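Long-range contacts in alpha-galactosidase (Lactobacillus brevis, PDB 3MI6), which probably hydrolyses terminal, non-reducing alpha-D-galactose residues from alpha-D-galactosides, as a member of glycosyl hydrolase family 36: residues Leu184-Ala189 with Ser270-Gly275; Pro231-Ala236 with Asp260-Asp265. One frame throughout, in Å; residues are numbered along the deposited sequence.

Contact 1: residues Leu184-Ala189 with Ser270-Gly275; sequences LDLPDA and SRILTG
Asp185 and Arg271 face each other at a non-hydrogen-bonded pair of two antiparallel strands, their side chains running alongside one another in the same direction. NE and NH2 of Arg271 meet the two carboxylate oxygens from the side: NE donates to Asp185 OD1 at 2.8 Å and NH2 to Asp185 OD2 at 3.0 Å, both on syn lone pairs. The two groups are nearly coplanar, 21° apart. A bend at chi3 (-84°) turns the guanidinium of Arg271 out of its otherwise extended chain to meet the acid. Second partners hold both charges: Asp185 OD2 accepts from Ala75 N, and Arg271 NH2 also pairs with Asp84. On the opposite face, Leu186 CD1 rests 4.1 Å from Ile272 CD1, apolar branches suited to a buried sheet surface. Ser270 places OG on this face beside its own backbone N (chi1 -58°), from where it donates to Asp188 O at 2.9 Å and ties down the chain leaving the strand. Backbone bonds join Leu184 with Ile272 and Leu186 with Ser270. Strand 270-274 lies between strands 174-186 and 258-264, while on strand 247-252 Leu184 and Ile272 pack against Phe250 and Leu186 against Phe248.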
loop_
_atom_site.group_PDB
_atom_site.type_symbol
_atom_site.label_atom_id
_atom_site.label_comp_id
_atom_site.label_asym_id
_atom_site.label_seq_id
_atom_site.Cartn_x
_atom_site.Cartn_y
_atom_site.Cartn_z
ATOM N N LEU D 184 -11.869 -4.789 26.348
ATOM C CA LEU D 184 -12.802 -4.070 25.489
ATOM C C LEU D 184 -13.095 -4.879 24.253
ATOM O O LEU D 184 -12.196 -5.187 23.478
ATOM C CB LEU D 184 -12.276 -2.692 25.080
ATOM C CG LEU D 184 -13.191 -2.039 24.026
ATOM C CD1 LEU D 184 -14.656 -1.945 24.535
ATOM C CD2 LEU D 184 -12.685 -0.673 23.499
ATOM N N ASP D 185 -14.358 -5.220 24.062
ATOM C CA ASP D 185 -14.758 -5.865 22.829
ATOM C C ASP D 185 -15.430 -4.854 21.908
ATOM O O ASP D 185 -16.344 -4.138 22.327
ATOM C CB ASP D 185 -15.692 -7.042 23.109
ATOM C CG ASP D 185 -14.975 -8.233 23.737
ATOM O OD1 ASP D 185 -13.727 -8.327 23.625
ATOM O OD2 ASP D 185 -15.667 -9.089 24.331
ATOM N N LEU D 186 -14.958 -4.789 20.660
ATOM C CA LEU D 186 -15.572 -3.957 19.638
ATOM C C LEU D 186 -16.154 -4.847 18.556
ATOM O O LEU D 186 -15.693 -5.976 18.359
ATOM C CB LEU D 186 -14.544 -3.014 19.038
ATOM C CG LEU D 186 -13.864 -2.024 19.986
ATOM C CD1 LEU D 186 -12.641 -1.399 19.305
ATOM C CD2 LEU D 186 -14.839 -0.958 20.467
ATOM N N PRO D 187 -17.168 -4.330 17.840
ATOM C CA PRO D 187 -17.971 -5.065 16.858
ATOM C C PRO D 187 -17.280 -5.342 15.513
ATOM O O PRO D 187 -17.803 -6.162 14.766
ATOM C CB PRO D 187 -19.168 -4.136 16.633
ATOM C CG PRO D 187 -19.019 -3.023 17.621
ATOM C CD PRO D 187 -17.601 -2.928 17.939
ATOM N N ASP D 188 -16.176 -4.665 15.201
ATOM C CA ASP D 188 -15.417 -4.920 13.963
ATOM C C ASP D 188 -13.895 -4.801 14.137
ATOM O O ASP D 188 -13.399 -4.513 15.223
ATOM C CB ASP D 188 -15.874 -3.992 12.834
ATOM C CG ASP D 188 -15.403 -2.548 13.025
ATOM O OD1 ASP D 188 -14.202 -2.255 12.768
ATOM O OD2 ASP D 188 -16.249 -1.702 13.409
ATOM N N ALA D 189 -13.147 -5.004 13.062
ATOM C CA ALA D 189 -11.695 -5.000 13.172
ATOM C C ALA D 189 -11.052 -4.152 12.092
ATOM O O ALA D 189 -9.906 -4.399 11.679
ATOM C CB ALA D 189 -11.156 -6.407 13.117
ATOM N N SER D 270 -12.997 -7.436 17.747
ATOM C CA SER D 270 -11.731 -7.158 18.383
ATOM C C SER D 270 -11.823 -7.164 19.894
ATOM O O SER D 270 -12.631 -6.448 20.467
ATOM C CB SER D 270 -11.238 -5.791 17.940
ATOM O OG SER D 270 -11.105 -5.754 16.534
ATOM N N ARG D 271 -10.969 -7.958 20.534
ATOM C CA ARG D 271 -10.785 -7.866 21.967
ATOM C C ARG D 271 -9.462 -7.170 22.304
ATOM O O ARG D 271 -8.384 -7.681 21.993
ATOM C CB ARG D 271 -10.846 -9.257 22.604
ATOM C CG ARG D 271 -10.875 -9.253 24.135
ATOM C CD ARG D 271 -11.297 -10.609 24.677
ATOM N NE ARG D 271 -12.745 -10.745 24.716
ATOM C CZ ARG D 271 -13.389 -11.887 24.946
ATOM N NH1 ARG D 271 -12.711 -13.007 25.144
ATOM N NH2 ARG D 271 -14.716 -11.911 24.958
ATOM N N ILE D 272 -9.554 -6.003 22.938
ATOM C CA ILE D 272 -8.378 -5.319 23.461
ATOM C C ILE D 272 -8.216 -5.600 24.959
ATOM O O ILE D 272 -9.039 -5.197 25.762
ATOM C CB ILE D 272 -8.430 -3.775 23.227
ATOM C CG1 ILE D 272 -8.576 -3.428 21.741
ATOM C CG2 ILE D 272 -7.172 -3.106 23.747
ATOM C CD1 ILE D 272 -9.872 -3.870 21.093
ATOM N N LEU D 273 -7.136 -6.288 25.320
ATOM C CA LEU D 273 -6.842 -6.659 26.700
ATOM C C LEU D 273 -5.665 -5.867 27.158
ATOM O O LEU D 273 -4.696 -5.804 26.439
ATOM C CB LEU D 273 -6.441 -8.132 26.769
ATOM C CG LEU D 273 -7.534 -9.188 26.686
ATOM C CD1 LEU D 273 -6.961 -10.569 26.896
ATOM C CD2 LEU D 273 -8.563 -8.874 27.739
ATOM N N THR D 274 -5.727 -5.268 28.343
ATOM C CA THR D 274 -4.553 -4.600 28.911
ATOM C C THR D 274 -4.404 -4.738 30.432
ATOM O O THR D 274 -5.357 -4.573 31.178
ATOM C CB THR D 274 -4.460 -3.112 28.507
ATOM O OG1 THR D 274 -5.684 -2.447 28.809
ATOM C CG2 THR D 274 -4.175 -2.970 27.005
ATOM N N GLY D 275 -3.198 -5.054 30.883
ATOM C CA GLY D 275 -2.894 -5.091 32.297
ATOM C C GLY D 275 -1.577 -5.807 32.547
ATOM O O GLY D 275 -0.681 -5.827 31.697
#

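Contact 2: residues Pro231-Ala236 with Asp260-Asp265; sequences PFMMLA and DAIEVD
Asp260, Ile262 and Met233, a selenomethionine in this crystal, meet between two strands whose axes come within 9.5 Å, their directions differing by 25°. At that spacing the backbones do not pair, and side chains fill the layer between them. The chain of Met233 and the side chain of Asp260 run antiparallel past one another: SE of Met233 lies 3.6 Å from CB of Asp260, and CG of Met233 is as far from OD2 of Asp260. With CG of Met233 set between its backbone N and carbonyl carbon (chi1 62°), the chain extends to SE and then bends at chi3 (-90°), which brings CE beside Ile262, where the modelled approach is too close to trust. The natural methionine would bring a long, unbranched apolar chain that suits a buried layer; SE takes the place of its sulfur here. Ile262 meets the other strand with its CD1 branch, tip to tip with Leu235, whose CD2 is 3.2 Å from that CD1. Asp260 directs its carboxylate past Met233 to the backbone of Pro231, where its OD2 is modelled 2.5 Å from O of Pro231. An alanine in place of Asp260 would probably leave a gap where the carboxylate lies against Met233 CG, and the Pro231 carbonyl without its polar neighbour. Met233 also packs on Phe250 and Leu193, and Ile272 adds to the same apolar layer. Strands 233-236 and 258-264 belong to different antiparallel sheets, so this face-to-face side-chain packing is that of a beta-sandwich core, consistent with the galactose mutarotase-like clan of the N-terminal domain.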
loop_
_atom_site.group_PDB
_atom_site.type_symbol
_atom_site.label_atom_id
_atom_site.label_comp_id
_atom_site.label_asym_id
_atom_site.label_seq_id
_atom_site.Cartn_x
_atom_site.Cartn_y
_atom_site.Cartn_z
ATOM N N PRO D 231 3.592 0.643 27.248
ATOM C CA PRO D 231 2.216 0.228 27.563
ATOM C C PRO D 231 1.143 0.984 26.787
ATOM O O PRO D 231 0.022 0.499 26.705
ATOM C CB PRO D 231 2.086 0.544 29.057
ATOM C CG PRO D 231 3.481 0.509 29.574
ATOM C CD PRO D 231 4.333 1.042 28.459
ATOM N N PHE D 232 1.467 2.148 26.237
ATOM C CA PHE D 232 0.475 2.932 25.493
ATOM C C PHE D 232 0.280 2.520 24.029
ATOM O O PHE D 232 1.242 2.347 23.282
ATOM C CB PHE D 232 0.820 4.415 25.523
ATOM C CG PHE D 232 -0.057 5.229 24.652
ATOM C CD1 PHE D 232 -1.385 5.438 25.001
ATOM C CD2 PHE D 232 0.420 5.755 23.464
ATOM C CE1 PHE D 232 -2.226 6.183 24.180
ATOM C CE2 PHE D 232 -0.404 6.513 22.638
ATOM C CZ PHE D 232 -1.734 6.729 22.993
HETATM N N MSE D 233 -0.966 2.401 23.599
HETATM C CA MSE D 233 -1.234 1.999 22.223
HETATM C C MSE D 233 -2.505 2.654 21.740
HETATM O O MSE D 233 -3.264 3.190 22.547
HETATM C CB MSE D 233 -1.404 0.492 22.143
HETATM C CG MSE D 233 -2.574 -0.012 22.947
HETATM SE SE MSE D 233 -2.922 -1.912 22.705
HETATM C CE MSE D 233 -4.155 -1.829 21.209
HETATM N N MSE D 234 -2.746 2.595 20.431
HETATM C CA MSE D 234 -3.957 3.168 19.854
HETATM C C MSE D 234 -4.590 2.218 18.869
HETATM O O MSE D 234 -3.896 1.385 18.267
HETATM C CB MSE D 234 -3.653 4.490 19.172
HETATM C CG MSE D 234 -3.084 5.513 20.122
HETATM SE SE MSE D 234 -2.774 7.277 19.348
HETATM C CE MSE D 234 -1.373 6.770 18.088
ATOM N N LEU D 235 -5.915 2.309 18.740
ATOM C CA LEU D 235 -6.615 1.694 17.618
ATOM C C LEU D 235 -7.178 2.813 16.769
ATOM O O LEU D 235 -8.140 3.477 17.176
ATOM C CB LEU D 235 -7.773 0.821 18.079
ATOM C CG LEU D 235 -7.580 -0.610 18.568
ATOM C CD1 LEU D 235 -8.925 -1.311 18.489
ATOM C CD2 LEU D 235 -6.556 -1.338 17.729
ATOM N N ALA D 236 -6.588 3.042 15.601
ATOM C CA ALA D 236 -7.092 4.092 14.730
ATOM C C ALA D 236 -7.903 3.501 13.588
ATOM O O ALA D 236 -7.613 2.399 13.110
ATOM C CB ALA D 236 -5.952 4.930 14.198
ATOM N N ASP D 260 -0.370 -5.793 26.185
ATOM C CA ASP D 260 -1.313 -5.055 25.353
ATOM C C ASP D 260 -1.661 -5.979 24.222
ATOM O O ASP D 260 -0.830 -6.246 23.365
ATOM C CB ASP D 260 -0.658 -3.817 24.765
ATOM C CG ASP D 260 -0.686 -2.642 25.702
ATOM O OD1 ASP D 260 -1.133 -2.780 26.865
ATOM O OD2 ASP D 260 -0.254 -1.558 25.268
ATOM N N ALA D 261 -2.882 -6.483 24.215
ATOM C CA ALA D 261 -3.203 -7.557 23.301
ATOM C C ALA D 261 -4.490 -7.284 22.574
ATOM O O ALA D 261 -5.487 -6.872 23.166
ATOM C CB ALA D 261 -3.256 -8.890 24.025
ATOM N N ILE D 262 -4.458 -7.510 21.270
ATOM C CA ILE D 262 -5.619 -7.309 20.433
ATOM C C ILE D 262 -5.843 -8.533 19.584
ATOM O O ILE D 262 -4.978 -8.919 18.796
ATOM C CB ILE D 262 -5.410 -6.168 19.498
ATOM C CG1 ILE D 262 -5.136 -4.930 20.295
ATOM C CG2 ILE D 262 -6.644 -5.937 18.698
ATOM C CD1 ILE D 262 -5.916 -3.769 19.755
ATOM N N GLU D 263 -7.020 -9.124 19.735
ATOM C CA GLU D 263 -7.358 -10.353 19.043
ATOM C C GLU D 263 -8.558 -10.091 18.157
ATOM O O GLU D 263 -9.547 -9.505 18.586
ATOM C CB GLU D 263 -7.659 -11.467 20.052
ATOM C CG GLU D 263 -7.790 -12.856 19.449
ATOM C CD GLU D 263 -8.123 -13.904 20.505
ATOM O OE1 GLU D 263 -8.556 -13.481 21.611
ATOM O OE2 GLU D 263 -7.952 -15.128 20.235
ATOM N N VAL D 264 -8.440 -10.513 16.910
ATOM C CA VAL D 264 -9.515 -10.416 15.937
ATOM C C VAL D 264 -10.024 -11.830 15.757
ATOM O O VAL D 264 -9.281 -12.707 15.333
ATOM C CB VAL D 264 -8.995 -9.861 14.597
ATOM C CG1 VAL D 264 -10.102 -9.788 13.576
ATOM C CG2 VAL D 264 -8.351 -8.474 14.813
ATOM N N ASP D 265 -11.288 -12.054 16.096
ATOM C CA ASP D 265 -11.825 -13.407 16.108
ATOM C C ASP D 265 -12.417 -13.793 14.768
ATOM O O ASP D 265 -12.346 -13.038 13.793
ATOM C CB ASP D 265 -12.880 -13.576 17.204
ATOM C CG ASP D 265 -14.194 -12.884 16.866
ATOM O OD1 ASP D 265 -14.157 -11.897 16.113
ATOM O OD2 ASP D 265 -15.264 -13.308 17.359
#

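Contact 1 joins neighbouring strands within one sheet, whereas contact 2 joins that sheet to the one facing it; their centres are about 7 Å apart. Strands 258-264 and 270-274, consecutive in the chain, connect them edge to edge: Leu273 N lies 2.8 Å from Ala261 O and Arg271 N 2.9 Å from Glu263 O, both probable hydrogen bonds. Ile272 and Ile262 lie side by side on the face turned to the other sheet, so Leu184, Leu186 and Ile272 of contact 1 join the apolar layer of contact 2, while its salt bridge lies on the other face. In sequence, contact 2 is nested within the loop that contact 1 closes. Both lie away from the predicted nucleophile Asp479 and proton donor Asp549.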